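Local coordinates for protein chintase (Rhizomucor miehei, PDB 5YUQ) that probably hydrolyses the beta-1,4 linkages of chitin as a glycoside hydrolase family 18 enzyme, in a tunnel-shaped active site on a TIM-barrel fold, at residues L4-V9 with W350-D355; V8-L13 with I25-A30; K189-N194 with S321-F326; S239-P244 with Y314-S319. One frame throughout, in Å; residues are numbered along the deposited sequence. Where two conformers were deposited one is given.

Contact 1. Residues L4-V9 with W350-D355; sequences LSAYVV and WSLEMD
Y7, V8 and V9 pack against W350, L352 and E353 in a buried, mostly apolar contact, where barrel strand 4-9 meets the loop leaving the parallel neighbouring strand 346-350. The one backbone hydrogen bond runs from L352 N to Y7 O, 2.9 Å. Around this bond the side chains close up: V8 CG1 lies beside L352 CB at 3.9 Å, the two chains pointing the same way. W350 extends with CG anti to the backbone N (chi1 -180°), which carries its six-membered ring to Y7 and V9. Its CE3 meets Y7 CB at 3.6 Å, the two rings inclined by 48°, while W350 CH2 touches V9 CG1 at 3.5 Å. The peptide bond between W350 and S351 is cis, a feature seen in family 18 chitinases, where the tryptophan at this position typically floors the substrate cleft. Y7 OH is bonded to N103 of strand 101-105. E353 OE1 receives S351 OG at 2.8 Å and, through a water, is joined to V9 N. The carboxylate oxygen thus has two polar partners next to the V9 CG2 methyl, which probably steadies the loop and stabilises its negative charge.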
loop_
_atom_site.group_PDB
_atom_site.type_symbol
_atom_site.label_atom_id
_atom_site.label_comp_id
_atom_site.label_asym_id
_atom_site.label_seq_id
_atom_site.Cartn_x
_atom_site.Cartn_y
_atom_site.Cartn_z
ATOM N N LEU A 4 -11.551 1.182 9.240
ATOM C CA LEU A 4 -10.279 1.900 9.130
ATOM C C LEU A 4 -9.153 1.031 9.620
ATOM O O LEU A 4 -9.104 0.734 10.765
ATOM C CB LEU A 4 -10.399 3.244 9.913
ATOM C CG LEU A 4 -9.330 4.248 9.569
ATOM C CD1 LEU A 4 -9.612 5.542 10.343
ATOM C CD2 LEU A 4 -8.079 3.697 10.036
ATOM N N SER A 5 -8.252 0.593 8.718
ATOM C CA SER A 5 -7.126 -0.260 9.066
ATOM C C SER A 5 -5.849 0.524 8.906
ATOM O O SER A 5 -5.681 1.258 7.942
ATOM C CB SER A 5 -7.077 -1.466 8.146
ATOM O OG SER A 5 -8.268 -2.229 8.275
ATOM N N ALA A 6 -4.944 0.368 9.862
ATOM C CA ALA A 6 -3.703 1.118 9.840
ATOM C C ALA A 6 -2.531 0.161 9.798
ATOM O O ALA A 6 -2.394 -0.691 10.677
ATOM C CB ALA A 6 -3.612 1.991 11.082
ATOM N N TYR A 7 -1.674 0.309 8.791
ATOM C CA TYR A 7 -0.414 -0.420 8.787
ATOM C C TYR A 7 0.559 0.217 9.762
ATOM O O TYR A 7 0.684 1.440 9.824
ATOM C CB TYR A 7 0.206 -0.429 7.392
ATOM C CG TYR A 7 -0.413 -1.457 6.480
ATOM C CD1 TYR A 7 -1.511 -1.137 5.699
ATOM C CD2 TYR A 7 0.094 -2.750 6.407
ATOM C CE1 TYR A 7 -2.091 -2.078 4.859
ATOM C CE2 TYR A 7 -0.471 -3.701 5.544
ATOM C CZ TYR A 7 -1.570 -3.357 4.792
ATOM O OH TYR A 7 -2.141 -4.291 3.958
ATOM N N VAL A 8 1.231 -0.625 10.538
ATOM C CA VAL A 8 2.384 -0.195 11.313
ATOM C C VAL A 8 3.530 -1.073 10.860
ATOM O O VAL A 8 3.311 -2.206 10.419
ATOM C CB VAL A 8 2.155 -0.342 12.821
ATOM C CG1 VAL A 8 1.003 0.549 13.259
ATOM C CG2 VAL A 8 1.897 -1.800 13.206
ATOM N N VAL A 9 4.745 -0.550 10.940
ATOM C CA VAL A 9 5.894 -1.251 10.386
ATOM C C VAL A 9 6.891 -1.665 11.463
ATOM O O VAL A 9 7.180 -0.906 12.383
ATOM C CB VAL A 9 6.585 -0.438 9.252
ATOM C CG1 VAL A 9 5.603 -0.189 8.108
ATOM C CG2 VAL A 9 7.154 0.890 9.774
ATOM N N TRP A 350 -1.101 3.677 4.792
ATOM C CA TRP A 350 0.316 3.350 4.894
ATOM C C TRP A 350 1.113 4.629 5.124
ATOM O O TRP A 350 1.158 5.481 4.238
ATOM C CB TRP A 350 0.837 2.687 3.603
ATOM C CG TRP A 350 2.289 2.355 3.749
ATOM C CD1 TRP A 350 3.354 3.208 3.595
ATOM C CD2 TRP A 350 2.831 1.104 4.152
ATOM N NE1 TRP A 350 4.527 2.547 3.865
ATOM C CE2 TRP A 350 4.231 1.249 4.207
ATOM C CE3 TRP A 350 2.271 -0.141 4.456
ATOM C CZ2 TRP A 350 5.074 0.198 4.563
ATOM C CZ3 TRP A 350 3.104 -1.179 4.809
ATOM C CH2 TRP A 350 4.489 -1.007 4.862
ATOM N N SER A 351 1.751 4.793 6.284
ATOM C CA SER A 351 1.619 3.936 7.454
ATOM C C SER A 351 1.561 4.850 8.686
ATOM O O SER A 351 1.883 6.043 8.609
ATOM C CB SER A 351 2.787 2.948 7.546
ATOM O OG SER A 351 4.027 3.641 7.492
ATOM N N LEU A 352 1.152 4.287 9.818
ATOM C CA LEU A 352 0.688 5.077 10.954
ATOM C C LEU A 352 1.727 6.010 11.562
ATOM O O LEU A 352 1.389 7.103 12.022
ATOM C CB LEU A 352 0.115 4.139 12.024
ATOM C CG LEU A 352 -0.624 4.813 13.174
ATOM C CD1 LEU A 352 -1.739 5.695 12.643
ATOM C CD2 LEU A 352 -1.183 3.762 14.122
ATOM N N GLU A 353 2.990 5.599 11.555
ATOM C CA GLU A 353 4.016 6.388 12.227
ATOM C C GLU A 353 4.321 7.678 11.469
ATOM O O GLU A 353 5.003 8.557 11.984
ATOM C CB GLU A 353 5.284 5.550 12.447
ATOM C CG GLU A 353 6.275 5.550 11.288
ATOM C CD GLU A 353 5.811 4.777 10.074
ATOM O OE1 GLU A 353 4.781 4.061 10.131
ATOM O OE2 GLU A 353 6.500 4.867 9.035
ATOM N N MET A 354 3.788 7.785 10.277
ATOM C CA MET A 354 4.036 8.934 9.420
ATOM C C MET A 354 3.201 10.166 9.729
ATOM O O MET A 354 3.502 11.211 9.288
ATOM C CB MET A 354 3.859 8.592 7.916
ATOM C CG MET A 354 4.710 7.459 7.458
ATOM S SD MET A 354 4.227 7.172 5.684
ATOM C CE MET A 354 5.470 5.933 5.212
ATOM N N ASP A 355 2.140 9.962 10.497
ATOM C CA ASP A 355 1.254 11.060 10.859
ATOM C C ASP A 355 1.961 11.970 11.852
ATOM O O ASP A 355 2.932 11.562 12.501
ATOM C CB ASP A 355 -0.035 10.516 11.482
ATOM C CG ASP A 355 -1.212 11.451 11.294
ATOM O OD1 ASP A 355 -1.037 12.588 10.796
ATOM O OD2 ASP A 355 -2.322 11.047 11.657
HETATM O O HOH W 1 4.765 2.142 12.026
#

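Contact 2. Residues V8-L13 with I25-A30; sequences VVDWDL and IVYAFA
V8, D10 and Y27 carry the tight part of this contact, in which strands 4-9 and 24-32 run side by side in parallel. V8 is held through both its N-H and its carbonyl: V8 N reaches V26 O at 3.0 Å, and V8 O receives A28 N at 2.9 Å. D10 N continues the pairing past the end of strand 4-9, 2.7 Å from A28 O, just as the chain enters a type I turn from V9 to D12. On the face shared by V8 and Y27, V8 CG2 fits against I25 CG2 at 3.7 Å and also touches the Y27 ring, V8 crossing each of the two side chains at about a right angle. With chi1 at -169°, the Y27 ring extends from this face, and Y27 OH donates to D10 OD1 at a very short 2.5 Å, OD1 lying in the ring plane at its edge; the carboxylate is turned 69° against that plane. T42 N gives OD1 a second donor, and Q45 binds Y27 OH from helix 43-55. L13 CD2 finishes this side at 3.8 Å from Y27 CE2. Across the contact, packing is sparser round the exposed W11, whose CH2 meets F29 CD2 at 4.0 Å, at the indole edge. Within each segment, V9 CB lies over one indole face, toward the rim, and A28 CB over the centre of the F29 ring, the A28-F29 peptide being cis. Two adjacent parallel strands with a helix laid over the outward side chains are typical of the (beta/alpha)8 barrel of family 18.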
loop_
_atom_site.group_PDB
_atom_site.type_symbol
_atom_site.label_atom_id
_atom_site.label_comp_id
_atom_site.label_asym_id
_atom_site.label_seq_id
_atom_site.Cartn_x
_atom_site.Cartn_y
_atom_site.Cartn_z
ATOM N N VAL A 8 1.231 -0.625 10.538
ATOM C CA VAL A 8 2.384 -0.195 11.313
ATOM C C VAL A 8 3.530 -1.073 10.860
ATOM O O VAL A 8 3.311 -2.206 10.419
ATOM C CB VAL A 8 2.155 -0.342 12.821
ATOM C CG1 VAL A 8 1.003 0.549 13.259
ATOM C CG2 VAL A 8 1.897 -1.800 13.206
ATOM N N VAL A 9 4.745 -0.550 10.940
ATOM C CA VAL A 9 5.894 -1.251 10.386
ATOM C C VAL A 9 6.891 -1.665 11.463
ATOM O O VAL A 9 7.180 -0.906 12.383
ATOM C CB VAL A 9 6.585 -0.438 9.252
ATOM C CG1 VAL A 9 5.603 -0.189 8.108
ATOM C CG2 VAL A 9 7.154 0.890 9.774
ATOM N N ASP A 10 7.395 -2.887 11.337
ATOM C CA ASP A 10 8.259 -3.487 12.353
ATOM C C ASP A 10 9.503 -2.652 12.638
ATOM O O ASP A 10 9.978 -2.594 13.774
ATOM C CB ASP A 10 8.662 -4.890 11.907
ATOM C CG ASP A 10 9.396 -5.652 12.980
ATOM O OD1 ASP A 10 8.719 -6.266 13.843
ATOM O OD2 ASP A 10 10.645 -5.657 12.955
ATOM N N TRP A 11 10.028 -2.001 11.603
ATOM C CA TRP A 11 11.273 -1.248 11.720
ATOM C C TRP A 11 11.090 0.171 12.254
ATOM O O TRP A 11 12.068 0.876 12.499
ATOM C CB TRP A 11 11.975 -1.205 10.357
ATOM C CG TRP A 11 11.133 -0.607 9.259
ATOM C CD1 TRP A 11 11.108 0.698 8.876
ATOM C CD2 TRP A 11 10.210 -1.297 8.398
ATOM N NE1 TRP A 11 10.229 0.868 7.832
ATOM C CE2 TRP A 11 9.663 -0.342 7.521
ATOM C CE3 TRP A 11 9.794 -2.629 8.287
ATOM C CZ2 TRP A 11 8.721 -0.672 6.539
ATOM C CZ3 TRP A 11 8.850 -2.956 7.312
ATOM C CH2 TRP A 11 8.326 -1.980 6.459
ATOM N N ASP A 12 9.844 0.594 12.433
ATOM C CA ASP A 12 9.567 1.951 12.902
ATOM C C ASP A 12 8.141 2.041 13.432
ATOM O O ASP A 12 7.289 2.690 12.824
ATOM C CB ASP A 12 9.783 2.952 11.761
ATOM C CG ASP A 12 9.912 4.389 12.248
ATOM O OD1 ASP A 12 9.978 4.625 13.473
ATOM O OD2 ASP A 12 9.951 5.293 11.392
ATOM N N LEU A 13 7.879 1.402 14.573
ATOM C CA LEU A 13 6.541 1.432 15.152
ATOM C C LEU A 13 6.217 2.829 15.654
ATOM O O LEU A 13 7.120 3.588 16.038
ATOM C CB LEU A 13 6.405 0.420 16.294
ATOM C CG LEU A 13 6.414 -1.049 15.863
ATOM C CD1 LEU A 13 6.466 -1.967 17.077
ATOM C CD2 LEU A 13 5.185 -1.376 15.006
ATOM N N ILE A 25 -5.314 -3.025 13.240
ATOM C CA ILE A 25 -3.890 -2.782 13.025
ATOM C C ILE A 25 -3.372 -3.876 12.110
ATOM O O ILE A 25 -3.706 -5.047 12.304
ATOM C CB ILE A 25 -3.088 -2.820 14.340
ATOM C CG1 ILE A 25 -3.454 -1.630 15.231
ATOM C CG2 ILE A 25 -1.584 -2.790 14.062
ATOM C CD1 ILE A 25 -3.022 -0.282 14.694
ATOM N N VAL A 26 -2.603 -3.501 11.096
ATOM C CA VAL A 26 -1.989 -4.476 10.198
ATOM C C VAL A 26 -0.486 -4.358 10.357
ATOM O O VAL A 26 0.098 -3.325 10.052
ATOM C CB VAL A 26 -2.402 -4.247 8.737
ATOM C CG1 VAL A 26 -2.030 -5.456 7.894
ATOM C CG2 VAL A 26 -3.904 -4.022 8.655
ATOM N N TYR A 27 0.129 -5.413 10.871
ATOM C CA TYR A 27 1.527 -5.363 11.280
ATOM C C TYR A 27 2.421 -5.872 10.149
ATOM O O TYR A 27 2.345 -7.032 9.762
ATOM C CB TYR A 27 1.724 -6.202 12.546
ATOM C CG TYR A 27 3.065 -6.011 13.208
ATOM C CD1 TYR A 27 4.212 -6.597 12.688
ATOM C CD2 TYR A 27 3.176 -5.264 14.368
ATOM C CE1 TYR A 27 5.443 -6.417 13.291
ATOM C CE2 TYR A 27 4.399 -5.083 14.984
ATOM C CZ TYR A 27 5.522 -5.669 14.446
ATOM O OH TYR A 27 6.739 -5.473 15.059
ATOM N N ALA A 28 3.284 -4.994 9.638
ATOM C CA ALA A 28 4.112 -5.294 8.468
ATOM C C ALA A 28 5.593 -5.353 8.848
ATOM O O ALA A 28 6.045 -4.487 9.586
ATOM C CB ALA A 28 3.899 -4.205 7.427
ATOM N N PHE A 29 6.366 -6.333 8.366
ATOM C CA PHE A 29 5.932 -7.468 7.555
ATOM C C PHE A 29 6.575 -8.741 8.094
ATOM O O PHE A 29 7.699 -8.709 8.607
ATOM C CB PHE A 29 6.456 -7.334 6.114
ATOM C CG PHE A 29 5.737 -6.306 5.280
ATOM C CD1 PHE A 29 4.431 -6.529 4.857
ATOM C CD2 PHE A 29 6.382 -5.142 4.885
ATOM C CE1 PHE A 29 3.773 -5.584 4.086
ATOM C CE2 PHE A 29 5.734 -4.195 4.115
ATOM C CZ PHE A 29 4.421 -4.415 3.718
ATOM N N ALA A 30 5.889 -9.868 7.944
ATOM C CA ALA A 30 6.545 -11.164 8.044
ATOM C C ALA A 30 6.901 -11.541 6.614
ATOM O O ALA A 30 6.058 -11.445 5.726
ATOM C CB ALA A 30 5.614 -12.188 8.653
#

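Contact 3. Residues K189-N194 with S321-F326; sequences KNAGAN and SKVLSF
A chi1 of 169° turns S325 OG anti to the main-chain N of its own residue and aims it at the backbone of A193 and N194. OG there accepts the N-H of N194, N to OG 2.8 Å, in a bond bent little from straight (161° at the hydrogen). The same OG lies 3.2 Å from A193 CA and 3.8 Å from the CB atoms of A193 and N194, against the turn of the chain there. G192 O adds a contact with S325 CB at 3.8 Å. S325 ends strand 322-325, which lies between strands 228-240 and 312-317, antiparallel to each; at the strand's start S321 and K322 both face S317 in a G1 beta bulge. Strands 312-317 and 322-325 fall between barrel strands 228-240 and 346-350 in the chain, consistent with the insertion domain of many family 18 chitinases, whereas loop 189-194 follows strand 175-178. Two residues back from S325, V323 CG1 occupies the position between N and carbonyl carbon (chi1 58°) and meets A191 CB at 4.0 Å, an apolar touch on the same side of the strand. Beyond the segments, N194 OD1 accepts the backbone N of D182, and A193 O accepts N184 ND2.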
loop_
_atom_site.group_PDB
_atom_site.type_symbol
_atom_site.label_atom_id
_atom_site.label_comp_id
_atom_site.label_asym_id
_atom_site.label_seq_id
_atom_site.Cartn_x
_atom_site.Cartn_y
_atom_site.Cartn_z
ATOM N N LYS A 189 7.080 9.686 -18.012
ATOM C CA LYS A 189 7.663 10.881 -18.627
ATOM C C LYS A 189 7.343 12.180 -17.881
ATOM O O LYS A 189 8.179 13.085 -17.817
ATOM C CB LYS A 189 7.201 10.993 -20.081
ATOM C CG LYS A 189 7.848 9.984 -21.027
ATOM C CD LYS A 189 9.107 10.551 -21.672
ATOM C CE LYS A 189 9.784 9.535 -22.585
ATOM N NZ LYS A 189 10.387 8.415 -21.806
ATOM N N ASN A 190 6.136 12.267 -17.329
ATOM C CA ASN A 190 5.681 13.449 -16.609
ATOM C C ASN A 190 5.471 13.135 -15.143
ATOM O O ASN A 190 5.246 11.981 -14.769
ATOM C CB ASN A 190 4.359 13.968 -17.195
ATOM C CG ASN A 190 4.511 14.508 -18.594
ATOM O OD1 ASN A 190 5.490 15.186 -18.900
ATOM N ND2 ASN A 190 3.541 14.221 -19.453
ATOM N N ALA A 191 5.538 14.167 -14.311
ATOM C CA ALA A 191 5.109 14.031 -12.929
ATOM C C ALA A 191 3.626 13.689 -12.904
ATOM O O ALA A 191 2.866 14.099 -13.779
ATOM C CB ALA A 191 5.356 15.321 -12.176
ATOM N N GLY A 192 3.211 12.945 -11.889
ATOM C CA GLY A 192 1.803 12.689 -11.670
ATOM C C GLY A 192 1.593 12.562 -10.184
ATOM O O GLY A 192 2.538 12.667 -9.414
ATOM N N ALA A 193 0.360 12.329 -9.760
ATOM C CA ALA A 193 0.115 12.224 -8.331
ATOM C C ALA A 193 0.590 10.883 -7.765
ATOM O O ALA A 193 0.580 9.853 -8.451
ATOM C CB ALA A 193 -1.364 12.457 -8.014
ATOM N N ASN A 194 1.010 10.904 -6.501
ATOM C CA ASN A 194 1.379 9.681 -5.805
ATOM C C ASN A 194 0.153 8.802 -5.628
ATOM O O ASN A 194 0.185 7.589 -5.842
ATOM C CB ASN A 194 1.948 10.043 -4.429
ATOM C CG ASN A 194 2.319 8.830 -3.613
ATOM O OD1 ASN A 194 2.862 7.855 -4.133
ATOM N ND2 ASN A 194 2.035 8.885 -2.316
ATOM N N SER A 321 14.736 21.833 -7.939
ATOM C CA SER A 321 13.670 21.665 -8.935
ATOM C C SER A 321 12.803 20.447 -8.635
ATOM O O SER A 321 12.564 19.605 -9.496
ATOM C CB SER A 321 14.230 21.581 -10.356
ATOM O OG SER A 321 13.192 21.769 -11.312
ATOM N N LYS A 322 12.319 20.381 -7.404
ATOM C CA LYS A 322 11.571 19.221 -6.937
ATOM C C LYS A 322 10.082 19.496 -6.939
ATOM O O LYS A 322 9.640 20.535 -6.458
ATOM C CB LYS A 322 11.994 18.883 -5.506
ATOM C CG LYS A 322 13.497 18.838 -5.309
ATOM C CD LYS A 322 13.881 18.229 -3.972
ATOM C CE LYS A 322 13.599 19.152 -2.809
ATOM N NZ LYS A 322 14.446 18.792 -1.632
ATOM N N VAL A 323 9.309 18.552 -7.460
ATOM C CA VAL A 323 7.868 18.564 -7.232
ATOM C C VAL A 323 7.509 17.484 -6.221
ATOM O O VAL A 323 7.966 16.346 -6.322
ATOM C CB VAL A 323 7.051 18.395 -8.534
ATOM C CG1 VAL A 323 7.420 17.101 -9.241
ATOM C CG2 VAL A 323 5.559 18.444 -8.224
ATOM N N LEU A 324 6.733 17.869 -5.214
ATOM C CA LEU A 324 6.243 16.936 -4.208
ATOM C C LEU A 324 4.778 16.714 -4.460
ATOM O O LEU A 324 3.993 17.659 -4.405
ATOM C CB LEU A 324 6.415 17.527 -2.800
ATOM C CG LEU A 324 5.745 16.781 -1.638
ATOM C CD1 LEU A 324 6.415 15.453 -1.400
ATOM C CD2 LEU A 324 5.772 17.639 -0.369
ATOM N N SER A 325 4.400 15.471 -4.750
ATOM C CA SER A 325 2.991 15.118 -4.771
ATOM C C SER A 325 2.699 14.494 -3.425
ATOM O O SER A 325 3.417 13.592 -2.998
ATOM C CB SER A 325 2.683 14.108 -5.870
ATOM O OG SER A 325 1.363 13.604 -5.680
ATOM N N PHE A 326 1.656 14.962 -2.753
ATOM C CA PHE A 326 1.356 14.439 -1.423
ATOM C C PHE A 326 -0.130 14.357 -1.139
ATOM O O PHE A 326 -0.945 14.586 -2.031
ATOM C CB PHE A 326 2.112 15.212 -0.319
ATOM C CG PHE A 326 1.729 16.675 -0.175
ATOM C CD1 PHE A 326 2.108 17.613 -1.128
ATOM C CD2 PHE A 326 1.044 17.115 0.963
ATOM C CE1 PHE A 326 1.781 18.962 -0.973
ATOM C CE2 PHE A 326 0.715 18.459 1.123
ATOM C CZ PHE A 326 1.086 19.384 0.160
#

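Contact 4. Residues S239-P244 with Y314-S319; sequences SKTLEP and YAYSFS
Y316 carries most of the contact, meeting T241 and P244 near and beyond the end of strand 228-240. A chi1 of 180° swings its ring away from its own amide. T241 OG1 approaches the ring edge near its plane, 3.3 Å from Y316 CE1. P244 covers part of one face, its C atom 4.1 Å above the plane and displaced toward the rim. P244 also closes on the phenol end: CA lies 3.2 Å from Y316 OH and CB 3.6 Å from the same oxygen, the proline and tyrosine side chains running side by side in the same direction. The hydroxyl's polar partner is S321 OG, which is bonded to T241 OG1 as well, so one serine links the tyrosine to the threonine. T241 OG1 in turn donates to E243 O at 2.6 Å, coming from above the carbonyl plane, and this probably helps hold the turn that presents P244 to the ring. Strands 312-317 and 322-325 form an antiparallel beta-hairpin, and strand 322-325 also pairs with 228-240, so the ring of Y316 reaches past the middle strand to the chain on its far side. Two residues further along, F318 is exposed where the hairpin begins to turn. Its CE1 meets P244 CG at 3.8 Å, an oblique apolar touch, with the two side chains lying side by side.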
loop_
_atom_site.group_PDB
_atom_site.type_symbol
_atom_site.label_atom_id
_atom_site.label_comp_id
_atom_site.label_asym_id
_atom_site.label_seq_id
_atom_site.Cartn_x
_atom_site.Cartn_y
_atom_site.Cartn_z
ATOM N N SER A 239 9.640 14.277 -7.147
ATOM C CA SER A 239 10.242 14.005 -8.442
ATOM C C SER A 239 11.050 15.233 -8.818
ATOM O O SER A 239 10.818 16.328 -8.303
ATOM C CB SER A 239 9.170 13.768 -9.499
ATOM O OG SER A 239 8.405 12.611 -9.198
ATOM N N LYS A 240 11.999 15.059 -9.724
ATOM C CA LYS A 240 12.778 16.186 -10.211
ATOM C C LYS A 240 12.210 16.639 -11.548
ATOM O O LYS A 240 12.229 15.880 -12.517
ATOM C CB LYS A 240 14.232 15.774 -10.404
ATOM C CG LYS A 240 15.121 16.943 -10.823
ATOM C CD LYS A 240 16.543 16.499 -11.074
ATOM C CE LYS A 240 17.428 17.720 -11.308
ATOM N NZ LYS A 240 18.830 17.326 -11.593
ATOM N N THR A 241 11.692 17.863 -11.604
ATOM C CA THR A 241 11.174 18.381 -12.866
ATOM C C THR A 241 12.322 18.883 -13.741
ATOM O O THR A 241 13.360 19.323 -13.232
ATOM C CB THR A 241 10.144 19.500 -12.657
ATOM O OG1 THR A 241 10.796 20.671 -12.148
ATOM C CG2 THR A 241 9.083 19.060 -11.663
ATOM N N LEU A 242 12.138 18.814 -15.055
ATOM C CA LEU A 242 13.166 19.274 -15.982
ATOM C C LEU A 242 13.157 20.788 -16.098
ATOM O O LEU A 242 14.191 21.390 -16.355
ATOM C CB LEU A 242 12.973 18.650 -17.365
ATOM C CG LEU A 242 13.052 17.129 -17.414
ATOM C CD1 LEU A 242 12.923 16.630 -18.852
ATOM C CD2 LEU A 242 14.353 16.662 -16.792
ATOM N N GLU A 243 11.981 21.386 -15.924
ATOM C CA GLU A 243 11.818 22.843 -15.923
ATOM C C GLU A 243 10.974 23.213 -14.712
ATOM O O GLU A 243 10.333 22.349 -14.117
ATOM C CB GLU A 243 11.119 23.306 -17.204
ATOM C CG GLU A 243 11.889 23.064 -18.482
ATOM C CD GLU A 243 13.133 23.902 -18.586
ATOM O OE1 GLU A 243 13.161 25.000 -17.994
ATOM O OE2 GLU A 243 14.082 23.467 -19.277
ATOM N N PRO A 244 10.968 24.491 -14.325
ATOM C CA PRO A 244 10.205 24.855 -13.126
ATOM C C PRO A 244 8.697 24.680 -13.288
ATOM O O PRO A 244 8.166 24.782 -14.399
ATOM C CB PRO A 244 10.544 26.338 -12.934
ATOM C CG PRO A 244 11.912 26.482 -13.584
ATOM C CD PRO A 244 11.868 25.573 -14.771
ATOM N N TYR A 314 0.039 19.485 -4.427
ATOM C CA TYR A 314 1.412 19.280 -4.823
ATOM C C TYR A 314 2.160 20.564 -4.575
ATOM O O TYR A 314 1.551 21.617 -4.399
ATOM C CB TYR A 314 1.526 18.830 -6.285
ATOM C CG TYR A 314 1.044 19.829 -7.311
ATOM C CD1 TYR A 314 -0.307 19.941 -7.626
ATOM C CD2 TYR A 314 1.943 20.633 -7.992
ATOM C CE1 TYR A 314 -0.743 20.841 -8.580
ATOM C CE2 TYR A 314 1.517 21.531 -8.943
ATOM C CZ TYR A 314 0.179 21.639 -9.228
ATOM O OH TYR A 314 -0.242 22.540 -10.172
ATOM N N ALA A 315 3.481 20.473 -4.514
ATOM C CA ALA A 315 4.277 21.644 -4.194
ATOM C C ALA A 315 5.551 21.625 -5.010
ATOM O O ALA A 315 6.072 20.562 -5.340
ATOM C CB ALA A 315 4.585 21.686 -2.700
ATOM N N TYR A 316 6.045 22.807 -5.355
ATOM C CA TYR A 316 7.271 22.891 -6.123
ATOM C C TYR A 316 8.344 23.633 -5.336
ATOM O O TYR A 316 8.089 24.691 -4.762
ATOM C CB TYR A 316 7.029 23.591 -7.458
ATOM C CG TYR A 316 8.289 23.700 -8.285
ATOM C CD1 TYR A 316 8.859 22.573 -8.868
ATOM C CD2 TYR A 316 8.921 24.919 -8.463
ATOM C CE1 TYR A 316 10.027 22.667 -9.622
ATOM C CE2 TYR A 316 10.081 25.017 -9.211
ATOM C CZ TYR A 316 10.624 23.888 -9.783
ATOM O OH TYR A 316 11.780 23.999 -10.521
ATOM N N SER A 317 9.541 23.056 -5.307
ATOM C CA SER A 317 10.695 23.715 -4.715
ATOM C C SER A 317 11.674 24.058 -5.816
ATOM O O SER A 317 12.255 23.167 -6.427
ATOM C CB SER A 317 11.379 22.795 -3.703
ATOM O OG SER A 317 12.623 23.355 -3.293
ATOM N N PHE A 318 11.882 25.355 -6.053
ATOM C CA PHE A 318 12.798 25.782 -7.100
ATOM C C PHE A 318 14.190 25.238 -6.777
ATOM O O PHE A 318 14.923 24.796 -7.660
ATOM C CB PHE A 318 12.806 27.309 -7.221
ATOM C CG PHE A 318 13.543 27.801 -8.426
ATOM C CD1 PHE A 318 12.895 27.976 -9.639
ATOM C CD2 PHE A 318 14.898 28.075 -8.349
ATOM C CE1 PHE A 318 13.582 28.420 -10.757
ATOM C CE2 PHE A 318 15.594 28.508 -9.456
ATOM C CZ PHE A 318 14.942 28.686 -10.668
ATOM N N SER A 319 14.538 25.255 -5.492
ATOM C CA SER A 319 15.780 24.638 -5.035
ATOM C C SER A 319 15.703 23.123 -5.225
ATOM O O SER A 319 14.888 22.451 -4.593
ATOM C CB SER A 319 16.036 24.970 -3.567
ATOM O OG SER A 319 17.185 24.294 -3.094
#

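In the fold
Contacts 1 and 2 are the buried ones nearest the chain's centre and share V8 and V9 of strand 4-9, which the first joins to the loop after strand 346-350 and the second to strand 24-32. Contact 2 combines parallel backbone pairing with a tyrosine-aspartate bond; contact 1 combines one backbone bond with aromatic packing. Contacts 3 and 4, centred about 8 Å apart, sit farther out, where strands 322-325 and 312-317 adjoin; contact 3 is buried, contact 4 partly exposed. Contact 3 has one side-chain-to-backbone bond across it, while contact 4 is van der Waals packing whose polar ends are joined by S321, a residue of contact 3. The two pairs stand apart, with contacts 1 and 3 about 23 Å between centres.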